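Local coordinates for protein virB8 (Agrobacterium tumefaciens, PDB 2CC3) that is a homodimeric type IV secretion protein suggested to help direct T-DNA transfer to plant cells, represented here by its periplasmic domain, at residues Q87-R92 with A103-A108. Residues are numbered along the deposited sequence; the frame is centred on the assembly and turned at random.
Sequences QIRYKR and ASTWTA
Trp106 lays its CB over one face of the Tyr90 ring, 3.6 Å from the ring centroid, a CH-pi contact. The tyrosine ring and the five-membered ring of Trp106 lie almost parallel, at 9°, but centroids 5.1 Å apart mean that they barely overlap. With chi1 of Tyr90 at 60°, CG lies between the backbone N and the carbonyl carbon, and the ring leans across the strand gap under Trp106 CB; the phenol OH is hydrogen-bonded to Thr137 OG1 of strand 130-139, beyond the strand that carries Trp106. Ile88 and Tyr90 also pack on helix 6-23. Farther along the indole, CZ2 of Trp106 lies over one face of the Arg92 guanidinium, offset toward its rim, 3.6 Å from NH1, with the two planes inclined at 57°. Trp106 NE1 donates to Ser104 OG (3.1 Å), and a water links that hydroxyl to Arg92 O.

On the opposite face, shared by Arg89, Thr105 and Thr107, Thr105 CG2 is centred over the Arg89 guanidinium, 3.3 Å from CZ, while NE makes a weak edge-on bond to Thr107 OG1 (3.3 Å); the group's salt bridge is to Asp140. Paired backbone bonds join Ile88 with Ala108, Tyr90 with Trp106 and Arg92 with Ser104, the straightest being Arg92 N to Ser104 O at 2.6 Å; the non-hydrogen-bonded pairs Arg89-Thr107 and Lys91-Thr105 fall between them. This alternation is that of a regular antiparallel beta hairpin, here the central one in the four-stranded sheet of the NTF2-like VirB8 domain.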
loop_
_atom_site.group_PDB
_atom_site.type_symbol
_atom_site.label_atom_id
_atom_site.label_comp_id
_atom_site.label_asym_id
_atom_site.label_seq_id
_atom_site.Cartn_x
_atom_site.Cartn_y
_atom_site.Cartn_z
ATOM N N GLN A 87 -9.007 3.044 -17.935
ATOM C CA GLN A 87 -9.577 4.197 -17.278
ATOM C C GLN A 87 -10.098 3.772 -15.925
ATOM O O GLN A 87 -10.704 2.704 -15.785
ATOM C CB GLN A 87 -10.683 4.851 -18.128
ATOM C CG GLN A 87 -10.122 5.639 -19.281
ATOM C CD GLN A 87 -11.162 6.390 -20.075
ATOM O OE1 GLN A 87 -11.945 5.800 -20.823
ATOM N NE2 GLN A 87 -11.158 7.702 -19.943
ATOM N N ILE A 88 -9.853 4.622 -14.933
ATOM C CA ILE A 88 -10.226 4.358 -13.545
ATOM C C ILE A 88 -11.025 5.503 -12.970
ATOM O O ILE A 88 -10.491 6.612 -12.805
ATOM C CB ILE A 88 -8.972 4.135 -12.661
ATOM C CG1 ILE A 88 -8.182 2.932 -13.162
ATOM C CG2 ILE A 88 -9.379 3.962 -11.198
ATOM C CD1 ILE A 88 -6.895 2.719 -12.452
ATOM N N ARG A 89 -12.288 5.226 -12.641
ATOM C CA ARG A 89 -13.161 6.197 -12.018
ATOM C C ARG A 89 -13.003 6.084 -10.504
ATOM O O ARG A 89 -12.999 4.976 -9.982
ATOM C CB ARG A 89 -14.614 5.926 -12.405
ATOM C CG ARG A 89 -15.537 7.118 -12.232
ATOM C CD ARG A 89 -15.960 7.743 -13.569
ATOM N NE ARG A 89 -16.390 9.143 -13.415
ATOM C CZ ARG A 89 -17.555 9.536 -12.911
ATOM N NH1 ARG A 89 -18.451 8.674 -12.463
ATOM N NH2 ARG A 89 -17.821 10.818 -12.823
ATOM N N TYR A 90 -12.866 7.220 -9.808
ATOM C CA TYR A 90 -12.679 7.207 -8.372
ATOM C C TYR A 90 -13.276 8.447 -7.793
ATOM O O TYR A 90 -13.374 9.448 -8.470
ATOM C CB TYR A 90 -11.174 7.086 -7.970
ATOM C CG TYR A 90 -10.280 8.201 -8.467
ATOM C CD1 TYR A 90 -9.962 9.272 -7.662
ATOM C CD2 TYR A 90 -9.763 8.174 -9.761
ATOM C CE1 TYR A 90 -9.172 10.301 -8.123
ATOM C CE2 TYR A 90 -8.971 9.178 -10.228
ATOM C CZ TYR A 90 -8.681 10.256 -9.414
ATOM O OH TYR A 90 -7.872 11.270 -9.896
ATOM N N LYS A 91 -13.683 8.353 -6.536
ATOM C CA LYS A 91 -14.157 9.473 -5.753
ATOM C C LYS A 91 -13.040 9.985 -4.893
ATOM O O LYS A 91 -12.320 9.194 -4.255
ATOM C CB LYS A 91 -15.306 9.008 -4.855
ATOM C CG LYS A 91 -15.862 10.080 -3.914
ATOM C CD LYS A 91 -17.186 9.594 -3.328
ATOM C CE LYS A 91 -17.629 10.398 -2.094
ATOM N NZ LYS A 91 -17.494 9.649 -0.800
ATOM N N ARG A 92 -12.914 11.313 -4.841
ATOM C CA ARG A 92 -11.846 11.964 -4.101
ATOM C C ARG A 92 -12.422 12.887 -3.027
ATOM O O ARG A 92 -13.224 13.762 -3.319
ATOM C CB ARG A 92 -10.958 12.741 -5.060
ATOM C CG ARG A 92 -9.496 12.857 -4.646
ATOM C CD ARG A 92 -9.199 14.276 -4.281
ATOM N NE ARG A 92 -8.057 14.805 -5.007
ATOM C CZ ARG A 92 -7.966 16.048 -5.484
ATOM N NH1 ARG A 92 -8.974 16.915 -5.349
ATOM N NH2 ARG A 92 -6.861 16.422 -6.120
ATOM N N ALA A 103 -16.276 16.220 -1.464
ATOM C CA ALA A 103 -16.032 15.113 -2.383
ATOM C C ALA A 103 -16.282 15.476 -3.858
ATOM O O ALA A 103 -17.073 16.378 -4.168
ATOM C CB ALA A 103 -16.861 13.906 -1.978
ATOM N N SER A 104 -15.575 14.777 -4.747
ATOM C CA SER A 104 -15.686 14.932 -6.201
ATOM C C SER A 104 -15.248 13.632 -6.872
ATOM O O SER A 104 -14.459 12.884 -6.292
ATOM C CB SER A 104 -14.806 16.073 -6.691
ATOM O OG SER A 104 -13.465 15.860 -6.269
ATOM N N THR A 105 -15.741 13.387 -8.093
ATOM C CA THR A 105 -15.443 12.168 -8.860
ATOM C C THR A 105 -14.571 12.459 -10.092
ATOM O O THR A 105 -14.679 13.504 -10.702
ATOM C CB THR A 105 -16.745 11.396 -9.219
ATOM O OG1 THR A 105 -17.493 11.138 -8.017
ATOM C CG2 THR A 105 -16.434 10.062 -9.858
ATOM N N TRP A 106 -13.709 11.502 -10.445
ATOM C CA TRP A 106 -12.622 11.693 -11.410
ATOM C C TRP A 106 -12.490 10.471 -12.303
ATOM O O TRP A 106 -12.914 9.386 -11.954
ATOM C CB TRP A 106 -11.271 11.893 -10.672
ATOM C CG TRP A 106 -11.084 13.152 -9.789
ATOM C CD1 TRP A 106 -11.670 13.411 -8.587
ATOM C CD2 TRP A 106 -10.183 14.245 -10.030
ATOM N NE1 TRP A 106 -11.218 14.611 -8.073
ATOM C CE2 TRP A 106 -10.310 15.146 -8.944
ATOM C CE3 TRP A 106 -9.307 14.572 -11.087
ATOM C CZ2 TRP A 106 -9.585 16.348 -8.868
ATOM C CZ3 TRP A 106 -8.566 15.770 -11.012
ATOM C CH2 TRP A 106 -8.700 16.635 -9.901
ATOM N N THR A 107 -11.881 10.638 -13.468
ATOM C CA THR A 107 -11.544 9.499 -14.291
ATOM C C THR A 107 -10.031 9.603 -14.556
ATOM O O THR A 107 -9.587 10.575 -15.177
ATOM C CB THR A 107 -12.315 9.515 -15.624
ATOM O OG1 THR A 107 -13.723 9.607 -15.371
ATOM C CG2 THR A 107 -12.033 8.266 -16.455
ATOM N N ALA A 108 -9.234 8.646 -14.080
ATOM C CA ALA A 108 -7.833 8.620 -14.517
ATOM C C ALA A 108 -7.731 7.809 -15.798
ATOM O O ALA A 108 -8.371 6.750 -15.925
ATOM C CB ALA A 108 -6.866 8.054 -13.391
HETATM O O HOH W 1 -12.028 16.400 -3.497
#